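Local atomic coordinates of ABC sugar transporter, periplasmic sugar binding protein (Legionella pneumophila subsp. pneumophila, PDB entry 3ROT), a protein that probably binds a carbohydrate in the periplasm and hands it to an ABC-type sugar importer. Residues Leu8-Ser13 against Thr19-Gly24; Gln23-Ala28 against Val34-Leu39; Glu30-Asp35 against Gln257-Asn262. All blocks are in the same frame, centred on the assembly; numbering follows the deposited sequence.

Contact 1: Leu8-Ser13 against Thr19-Gly24; sequences LITHGS and TSLFQG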
loop_
_atom_site.group_PDB
_atom_site.type_symbol
_atom_site.label_atom_id
_atom_site.label_comp_id
_atom_site.label_asym_id
_atom_site.label_seq_id
_atom_site.Cartn_x
_atom_site.Cartn_y
_atom_site.Cartn_z
ATOM N N LEU A 8 -14.286 -10.320 -12.377
ATOM C CA LEU A 8 -13.835 -10.599 -11.019
ATOM C C LEU A 8 -13.966 -9.243 -10.338
ATOM O O LEU A 8 -13.240 -8.304 -10.655
ATOM C CB LEU A 8 -12.380 -11.090 -10.985
ATOM C CG LEU A 8 -11.721 -11.174 -9.594
ATOM C CD1 LEU A 8 -12.639 -11.892 -8.605
ATOM C CD2 LEU A 8 -10.379 -11.899 -9.696
ATOM N N ILE A 9 -14.912 -9.134 -9.419
ATOM C CA ILE A 9 -15.151 -7.873 -8.745
ATOM C C ILE A 9 -14.857 -7.963 -7.253
ATOM O O ILE A 9 -15.285 -8.902 -6.584
ATOM C CB ILE A 9 -16.613 -7.434 -9.003
ATOM C CG1 ILE A 9 -16.885 -7.485 -10.515
ATOM C CG2 ILE A 9 -16.848 -6.033 -8.451
ATOM C CD1 ILE A 9 -18.303 -7.146 -10.956
ATOM N N THR A 10 -14.103 -6.993 -6.734
ATOM C CA THR A 10 -13.763 -6.973 -5.317
ATOM C C THR A 10 -13.981 -5.593 -4.712
ATOM O O THR A 10 -14.298 -4.638 -5.413
ATOM C CB THR A 10 -12.289 -7.399 -5.065
ATOM O OG1 THR A 10 -11.398 -6.432 -5.634
ATOM C CG2 THR A 10 -12.023 -8.772 -5.685
ATOM N N HIS A 11 -13.820 -5.506 -3.399
ATOM C CA HIS A 11 -14.010 -4.249 -2.687
ATOM C C HIS A 11 -12.692 -3.532 -2.409
ATOM O O HIS A 11 -12.676 -2.476 -1.788
ATOM C CB HIS A 11 -14.744 -4.506 -1.362
ATOM C CG HIS A 11 -14.110 -5.570 -0.521
ATOM N ND1 HIS A 11 -14.425 -6.908 -0.646
ATOM C CD2 HIS A 11 -13.143 -5.497 0.426
ATOM C CE1 HIS A 11 -13.681 -7.612 0.189
ATOM N NE2 HIS A 11 -12.894 -6.781 0.850
ATOM N N GLY A 12 -11.586 -4.111 -2.862
ATOM C CA GLY A 12 -10.288 -3.497 -2.643
ATOM C C GLY A 12 -9.269 -3.993 -3.650
ATOM O O GLY A 12 -9.477 -5.021 -4.298
ATOM N N SER A 13 -8.153 -3.280 -3.770
ATOM C CA SER A 13 -7.135 -3.666 -4.730
ATOM C C SER A 13 -5.712 -3.287 -4.339
ATOM O O SER A 13 -4.776 -3.575 -5.077
ATOM C CB SER A 13 -7.468 -3.038 -6.086
ATOM O OG SER A 13 -7.483 -1.623 -5.982
ATOM N N THR A 19 -3.606 -8.750 -5.377
ATOM C CA THR A 19 -2.824 -9.028 -6.574
ATOM C C THR A 19 -2.563 -10.529 -6.713
ATOM O O THR A 19 -2.413 -11.045 -7.819
ATOM C CB THR A 19 -1.488 -8.246 -6.570
ATOM O OG1 THR A 19 -0.835 -8.406 -5.308
ATOM C CG2 THR A 19 -1.742 -6.777 -6.805
ATOM N N SER A 20 -2.523 -11.227 -5.584
ATOM C CA SER A 20 -2.299 -12.660 -5.598
ATOM C C SER A 20 -3.585 -13.338 -6.092
ATOM O O SER A 20 -3.554 -14.271 -6.889
ATOM C CB SER A 20 -1.933 -13.136 -4.190
ATOM O OG SER A 20 -1.712 -14.530 -4.180
ATOM N N LEU A 21 -4.723 -12.846 -5.618
ATOM C CA LEU A 21 -6.012 -13.376 -6.038
ATOM C C LEU A 21 -6.205 -13.091 -7.534
ATOM O O LEU A 21 -6.631 -13.956 -8.301
ATOM C CB LEU A 21 -7.143 -12.708 -5.258
ATOM C CG LEU A 21 -8.531 -13.162 -5.699
ATOM C CD1 LEU A 21 -8.799 -14.512 -5.085
ATOM C CD2 LEU A 21 -9.596 -12.161 -5.271
ATOM N N PHE A 22 -5.898 -11.866 -7.937
ATOM C CA PHE A 22 -6.043 -11.457 -9.331
ATOM C C PHE A 22 -5.192 -12.292 -10.289
ATOM O O PHE A 22 -5.652 -12.666 -11.373
ATOM C CB PHE A 22 -5.669 -9.977 -9.495
ATOM C CG PHE A 22 -6.547 -9.022 -8.732
ATOM C CD1 PHE A 22 -7.848 -9.367 -8.370
ATOM C CD2 PHE A 22 -6.084 -7.743 -8.420
ATOM C CE1 PHE A 22 -8.681 -8.456 -7.712
ATOM C CE2 PHE A 22 -6.913 -6.821 -7.762
ATOM C CZ PHE A 22 -8.217 -7.185 -7.410
ATOM N N GLN A 23 -3.949 -12.566 -9.905
ATOM C CA GLN A 23 -3.054 -13.346 -10.749
ATOM C C GLN A 23 -3.576 -14.769 -10.940
ATOM O O GLN A 23 -3.494 -15.314 -12.038
ATOM C CB GLN A 23 -1.638 -13.361 -10.163
ATOM C CG GLN A 23 -0.647 -14.181 -10.973
ATOM C CD GLN A 23 -0.602 -13.809 -12.461
ATOM O OE1 GLN A 23 -0.191 -14.621 -13.294
ATOM N NE2 GLN A 23 -1.010 -12.588 -12.792
ATOM N N GLY A 24 -4.118 -15.365 -9.879
ATOM C CA GLY A 24 -4.665 -16.706 -9.995
ATOM C C GLY A 24 -5.837 -16.726 -10.971
ATOM O O GLY A 24 -5.990 -17.652 -11.772
#
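The hydroxyl of Thr10 touches the ring of Phe22 while it donates a hydrogen bond back to its own loop, OG1 of Thr10 lying 2.7 Å from O of Gly12. The donor stands 22° out of the carbonyl plane of Gly12. This bond ties the start of the loop that follows strand 5-9 to a residue two positions on, and it gives the buried hydroxyl a hydrogen-bond partner beside the Phe22 ring. Thr10 reaches this geometry because OG1 sits between the backbone N and the carbonyl carbon (chi1 66°), while CG2 turns beside the backbone N. The two branches then share the end of the Phe22 ring: OG1 lies in the ring plane, 3.7 Å from CZ of Phe22, and CG2 is 3.9 Å from CE1 of Phe22. CG2 also meets CD2 of Leu21 tip to tip at 4.2 Å. Further round the ring, CD2 of Leu8 lies 3.8 Å from CD1 of Phe22, and on the other flank CB of Ser13 approaches CE2 of Phe22 at 4.2 Å. Leu8, Thr10 and Ser13 therefore all address the rim of the ring near its plane, so that Phe22 presents its edge to the end of strand 5-9 and the loop that follows. The hydroxyl of Ser13 is engaged by O of Pro41. Strand 5-9 and helix 16-32 open a beta-alpha-beta unit of the periplasmic binding protein fold; strand 35-39 pairs with Leu8 on one side, Ala66 and Thr68 bond to Ile9 on the other, and helix 247-264 packs on Leu21.

Contact 2: Gln23-Ala28 against Val34-Leu39; sequences QGAKKA and VDLQIL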
loop_
_atom_site.group_PDB
_atom_site.type_symbol
_atom_site.label_atom_id
_atom_site.label_comp_id
_atom_site.label_asym_id
_atom_site.label_seq_id
_atom_site.Cartn_x
_atom_site.Cartn_y
_atom_site.Cartn_z
ATOM N N GLN A 23 -3.949 -12.566 -9.905
ATOM C CA GLN A 23 -3.054 -13.346 -10.749
ATOM C C GLN A 23 -3.576 -14.769 -10.940
ATOM O O GLN A 23 -3.494 -15.314 -12.038
ATOM C CB GLN A 23 -1.638 -13.361 -10.163
ATOM C CG GLN A 23 -0.647 -14.181 -10.973
ATOM C CD GLN A 23 -0.602 -13.809 -12.461
ATOM O OE1 GLN A 23 -0.191 -14.621 -13.294
ATOM N NE2 GLN A 23 -1.010 -12.588 -12.792
ATOM N N GLY A 24 -4.118 -15.365 -9.879
ATOM C CA GLY A 24 -4.665 -16.706 -9.995
ATOM C C GLY A 24 -5.837 -16.726 -10.971
ATOM O O GLY A 24 -5.990 -17.652 -11.772
ATOM N N ALA A 25 -6.668 -15.695 -10.906
ATOM C CA ALA A 25 -7.822 -15.591 -11.782
ATOM C C ALA A 25 -7.369 -15.392 -13.236
ATOM O O ALA A 25 -7.885 -16.039 -14.151
ATOM C CB ALA A 25 -8.704 -14.434 -11.336
ATOM N N LYS A 26 -6.400 -14.497 -13.433
ATOM C CA LYS A 26 -5.853 -14.206 -14.760
ATOM C C LYS A 26 -5.162 -15.423 -15.379
ATOM O O LYS A 26 -5.274 -15.663 -16.589
ATOM C CB LYS A 26 -4.863 -13.037 -14.668
ATOM C CG LYS A 26 -5.510 -11.737 -14.199
ATOM C CD LYS A 26 -4.574 -10.540 -14.324
ATOM C CE LYS A 26 -3.309 -10.719 -13.498
ATOM N NZ LYS A 26 -2.474 -9.481 -13.507
ATOM N N LYS A 27 -4.438 -16.178 -14.552
ATOM C CA LYS A 27 -3.740 -17.367 -15.014
ATOM C C LYS A 27 -4.766 -18.399 -15.495
ATOM O O LYS A 27 -4.577 -19.049 -16.523
ATOM C CB LYS A 27 -2.884 -17.954 -13.887
ATOM C CG LYS A 27 -2.010 -19.112 -14.332
ATOM C CD LYS A 27 -1.012 -18.656 -15.389
ATOM C CE LYS A 27 -0.784 -19.735 -16.433
ATOM N NZ LYS A 27 -0.260 -20.995 -15.829
ATOM N N ALA A 28 -5.851 -18.543 -14.741
ATOM C CA ALA A 28 -6.910 -19.475 -15.101
ATOM C C ALA A 28 -7.559 -19.000 -16.399
ATOM O O ALA A 28 -7.821 -19.798 -17.298
ATOM C CB ALA A 28 -7.942 -19.546 -13.991
ATOM N N VAL A 34 -10.325 -17.579 -21.957
ATOM C CA VAL A 34 -11.520 -16.752 -21.851
ATOM C C VAL A 34 -11.054 -15.352 -21.483
ATOM O O VAL A 34 -9.911 -15.165 -21.062
ATOM C CB VAL A 34 -12.506 -17.265 -20.759
ATOM C CG1 VAL A 34 -13.043 -18.643 -21.134
ATOM C CG2 VAL A 34 -11.812 -17.309 -19.408
ATOM N N ASP A 35 -11.924 -14.366 -21.664
ATOM C CA ASP A 35 -11.570 -12.999 -21.325
ATOM C C ASP A 35 -11.999 -12.707 -19.894
ATOM O O ASP A 35 -13.045 -13.167 -19.440
ATOM C CB ASP A 35 -12.223 -12.009 -22.291
ATOM C CG ASP A 35 -11.671 -12.126 -23.709
ATOM O OD1 ASP A 35 -10.455 -12.388 -23.859
ATOM O OD2 ASP A 35 -12.449 -11.943 -24.675
ATOM N N LEU A 36 -11.175 -11.941 -19.188
ATOM C CA LEU A 36 -11.453 -11.597 -17.811
ATOM C C LEU A 36 -11.141 -10.149 -17.501
ATOM O O LEU A 36 -10.022 -9.683 -17.713
ATOM C CB LEU A 36 -10.649 -12.510 -16.878
ATOM C CG LEU A 36 -10.514 -12.136 -15.397
ATOM C CD1 LEU A 36 -10.162 -13.353 -14.581
ATOM C CD2 LEU A 36 -9.439 -11.083 -15.232
ATOM N N GLN A 37 -12.144 -9.441 -17.000
ATOM C CA GLN A 37 -11.959 -8.055 -16.609
ATOM C C GLN A 37 -12.036 -8.017 -15.080
ATOM O O GLN A 37 -12.890 -8.669 -14.479
ATOM C CB GLN A 37 -13.053 -7.173 -17.216
ATOM C CG GLN A 37 -12.842 -5.690 -16.954
ATOM C CD GLN A 37 -13.715 -4.796 -17.822
ATOM O OE1 GLN A 37 -13.712 -3.571 -17.665
ATOM N NE2 GLN A 37 -14.463 -5.399 -18.745
ATOM N N ILE A 38 -11.133 -7.268 -14.456
ATOM C CA ILE A 38 -11.105 -7.152 -13.004
ATOM C C ILE A 38 -11.520 -5.741 -12.611
ATOM O O ILE A 38 -10.944 -4.759 -13.082
ATOM C CB ILE A 38 -9.684 -7.452 -12.448
ATOM C CG1 ILE A 38 -9.276 -8.882 -12.825
ATOM C CG2 ILE A 38 -9.656 -7.272 -10.925
ATOM C CD1 ILE A 38 -7.950 -9.306 -12.271
ATOM N N LEU A 39 -12.532 -5.651 -11.752
ATOM C CA LEU A 39 -13.053 -4.372 -11.279
ATOM C C LEU A 39 -12.899 -4.270 -9.767
ATOM O O LEU A 39 -13.384 -5.127 -9.024
ATOM C CB LEU A 39 -14.533 -4.231 -11.655
ATOM C CG LEU A 39 -14.869 -4.284 -13.152
ATOM C CD1 LEU A 39 -16.377 -4.163 -13.333
ATOM C CD2 LEU A 39 -14.145 -3.154 -13.888
#
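Ala25 is the first residue of helix segment 23-28 to meet the strand, its CB pointing at Leu36 and coming within 3.7 Å of CD1 of Leu36. CD1 of Leu36 also touches the backbone of Ala25, 3.5 Å from O of Ala25. Leu36 thus lies against the helix surface itself, consistent with the short side chain of Ala25. With its CG anti to the backbone N (chi1 166°), Leu36 extends from the strand to straddle two consecutive helical residues, CD1 on Ala25 and CD2 on Lys26. Helix 23-28 and strand 35-39 run nearly antiparallel, at 162°, with their axes 8.8 Å apart at closest approach. This is the returning half of a beta-alpha-beta crossover: helix 16-32 covers one face of the parallel sheet and the chain comes back as edge strand 35-39, beside strand 5-9. Ile255 of helix 247-264 packs on both Ala25 and Leu36. At Lys26 the contact is made by the aliphatic part of the chain. Its CG lies 4.1 Å from CD2 of Leu36 and 3.9 Å from CD1 of Ile38, and the lysine crosses both side chains at about a right angle. Beyond CG the chain bends at chi3 (-60°) and carries the ammonium group away from the strand, where NZ of Lys26 hydrogen-bonds OD1 of Asn173 of the second subunit. That asparagine of the second subunit also packs on Ile38.

Contact 3: Glu30-Asp35 against Gln257-Asn262; sequences EELKVD and QLVLMN
Leu32 and Val259 are the closest backbone pair, their CA atoms 7.8 Å apart, where the C-terminal end of helix 16-32 meets helix 247-264. The side chains of these two residues slide past each other in opposite directions. CD1 of Leu32 lies 3.8 Å from CB of Val259 and 3.9 Å from its CG2, so one methyl of the leucine rests on the branch point of the valine. Leu32 has CG beside the backbone N and anti to the carbonyl carbon (chi1 -64°), which directs its isobutyl group across to helix 247-264. Just after it the chain leaves the helix in a Schellman motif: Lys33 takes a positive phi of 61°, and its N makes a weak bond to O of Glu30. The lysine side chain folds back over the same turn, NZ of Lys33 donating to O of Glu31 at 3.0 Å, and Arg263 adds a hydrogen bond to O of Leu32. Carbonyl groups at this helix end are thereby met by cationic side chains, which probably also suit the negative end of the helix dipole. The turn brings Val34, at the entry to strand 35-39, round so that it too points toward helix 247-264. Val34 and Val259 approach tip to tip, CG1 of Val34 being 4.0 Å from CG2 of Val259. CG2 of Val259 therefore touches both Leu32 and Val34, on the two sides of Lys33 in the chain. Tyr6 of strand 5-9 packs on both valines, and Thr256 lies against Leu32.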
loop_
_atom_site.group_PDB
_atom_site.type_symbol
_atom_site.label_atom_id
_atom_site.label_comp_id
_atom_site.label_asym_id
_atom_site.label_seq_id
_atom_site.Cartn_x
_atom_site.Cartn_y
_atom_site.Cartn_z
ATOM N N GLU A 30 -6.224 -17.265 -18.752
ATOM C CA GLU A 30 -5.268 -17.524 -19.820
ATOM C C GLU A 30 -5.250 -18.965 -20.290
ATOM O O GLU A 30 -5.293 -19.214 -21.489
ATOM C CB GLU A 30 -3.856 -17.123 -19.388
ATOM C CG GLU A 30 -3.585 -15.635 -19.489
ATOM C CD GLU A 30 -2.183 -15.261 -19.044
ATOM O OE1 GLU A 30 -1.925 -15.239 -17.814
ATOM O OE2 GLU A 30 -1.336 -15.000 -19.931
ATOM N N GLU A 31 -5.191 -19.911 -19.353
ATOM C CA GLU A 31 -5.150 -21.328 -19.710
ATOM C C GLU A 31 -6.459 -21.835 -20.298
ATOM O O GLU A 31 -6.461 -22.741 -21.125
ATOM C CB GLU A 31 -4.789 -22.181 -18.495
ATOM C CG GLU A 31 -3.522 -21.737 -17.795
ATOM C CD GLU A 31 -2.814 -22.879 -17.099
ATOM O OE1 GLU A 31 -2.197 -23.704 -17.814
ATOM O OE2 GLU A 31 -2.880 -22.952 -15.845
ATOM N N LEU A 32 -7.570 -21.253 -19.866
ATOM C CA LEU A 32 -8.875 -21.662 -20.362
ATOM C C LEU A 32 -9.286 -20.853 -21.583
ATOM O O LEU A 32 -10.326 -21.111 -22.173
ATOM C CB LEU A 32 -9.929 -21.526 -19.261
ATOM C CG LEU A 32 -9.710 -22.452 -18.062
ATOM C CD1 LEU A 32 -10.738 -22.165 -16.996
ATOM C CD2 LEU A 32 -9.807 -23.896 -18.505
ATOM N N LYS A 33 -8.474 -19.864 -21.944
ATOM C CA LYS A 33 -8.738 -19.028 -23.115
ATOM C C LYS A 33 -10.041 -18.222 -23.084
ATOM O O LYS A 33 -10.782 -18.186 -24.066
ATOM C CB LYS A 33 -8.702 -19.899 -24.374
ATOM C CG LYS A 33 -7.451 -20.764 -24.456
ATOM C CD LYS A 33 -7.595 -21.867 -25.490
ATOM C CE LYS A 33 -6.805 -23.101 -25.069
ATOM N NZ LYS A 33 -7.348 -23.704 -23.803
ATOM N N VAL A 34 -10.325 -17.579 -21.957
ATOM C CA VAL A 34 -11.520 -16.752 -21.851
ATOM C C VAL A 34 -11.054 -15.352 -21.483
ATOM O O VAL A 34 -9.911 -15.165 -21.062
ATOM C CB VAL A 34 -12.506 -17.265 -20.759
ATOM C CG1 VAL A 34 -13.043 -18.643 -21.134
ATOM C CG2 VAL A 34 -11.812 -17.309 -19.408
ATOM N N ASP A 35 -11.924 -14.366 -21.664
ATOM C CA ASP A 35 -11.570 -12.999 -21.325
ATOM C C ASP A 35 -11.999 -12.707 -19.894
ATOM O O ASP A 35 -13.045 -13.167 -19.440
ATOM C CB ASP A 35 -12.223 -12.009 -22.291
ATOM C CG ASP A 35 -11.671 -12.126 -23.709
ATOM O OD1 ASP A 35 -10.455 -12.388 -23.859
ATOM O OD2 ASP A 35 -12.449 -11.943 -24.675
ATOM N N GLN A 257 -14.235 -22.703 -12.278
ATOM C CA GLN A 257 -15.584 -23.236 -12.116
ATOM C C GLN A 257 -16.605 -22.497 -12.971
ATOM O O GLN A 257 -17.517 -23.116 -13.530
ATOM C CB GLN A 257 -16.033 -23.186 -10.649
ATOM C CG GLN A 257 -15.216 -24.066 -9.710
ATOM C CD GLN A 257 -16.045 -24.623 -8.564
ATOM O OE1 GLN A 257 -16.771 -25.607 -8.725
ATOM N NE2 GLN A 257 -15.952 -23.984 -7.403
ATOM N N LEU A 258 -16.465 -21.178 -13.068
ATOM C CA LEU A 258 -17.398 -20.402 -13.864
ATOM C C LEU A 258 -17.348 -20.883 -15.303
ATOM O O LEU A 258 -18.384 -21.004 -15.950
ATOM C CB LEU A 258 -17.068 -18.903 -13.795
ATOM C CG LEU A 258 -17.520 -18.149 -12.540
ATOM C CD1 LEU A 258 -16.990 -16.726 -12.576
ATOM C CD2 LEU A 258 -19.043 -18.155 -12.458
ATOM N N VAL A 259 -16.144 -21.176 -15.789
ATOM C CA VAL A 259 -15.959 -21.641 -17.159
ATOM C C VAL A 259 -16.475 -23.064 -17.369
ATOM O O VAL A 259 -17.214 -23.314 -18.321
ATOM C CB VAL A 259 -14.469 -21.574 -17.581
ATOM C CG1 VAL A 259 -14.283 -22.196 -18.972
ATOM C CG2 VAL A 259 -13.996 -20.126 -17.583
ATOM N N LEU A 260 -16.091 -23.986 -16.484
ATOM C CA LEU A 260 -16.533 -25.377 -16.581
ATOM C C LEU A 260 -18.054 -25.424 -16.583
ATOM O O LEU A 260 -18.672 -26.295 -17.192
ATOM C CB LEU A 260 -15.998 -26.202 -15.403
ATOM C CG LEU A 260 -14.488 -26.470 -15.340
ATOM C CD1 LEU A 260 -14.140 -27.170 -14.025
ATOM C CD2 LEU A 260 -14.066 -27.317 -16.524
HETATM N N MSE A 261 -18.650 -24.471 -15.887
HETATM C CA MSE A 261 -20.091 -24.389 -15.791
HETATM C C MSE A 261 -20.707 -24.041 -17.150
HETATM O O MSE A 261 -21.686 -24.654 -17.569
HETATM C CB MSE A 261 -20.465 -23.339 -14.747
HETATM C CG MSE A 261 -21.943 -23.156 -14.560
HETATM SE SE MSE A 261 -22.322 -21.706 -13.336
HETATM C CE MSE A 261 -24.081 -22.315 -12.797
ATOM N N ASN A 262 -20.123 -23.068 -17.841
ATOM C CA ASN A 262 -20.636 -22.661 -19.143
ATOM C C ASN A 262 -20.318 -23.645 -20.268
ATOM O O ASN A 262 -21.166 -23.912 -21.112
ATOM C CB ASN A 262 -20.104 -21.273 -19.517
ATOM C CG ASN A 262 -20.656 -20.177 -18.620
ATOM O OD1 ASN A 262 -21.865 -20.089 -18.400
ATOM N ND2 ASN A 262 -19.775 -19.330 -18.110
#

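All three contacts use helix 16-32, taken in order from its N-terminal half to its C-terminal end. Contact 1 is the most buried, its centre about 11 Å from that of the chain, and mixes an aromatic edge with a polar loop. Contact 2, partly buried, shares Gln23 and Gly24 with it; the two join directly, Leu8 and Gln37 and Leu8 and Leu39 being paired through their backbones, and both touch the second subunit. Contact 3, whose centre lies about 24 Å from that of the chain, overlaps contact 2 at Val34 and Asp35. Its apolar core is small and buried, with charged groups around the helix end; its second segment belongs to helix 247-264, which merely borders contacts 1 and 2.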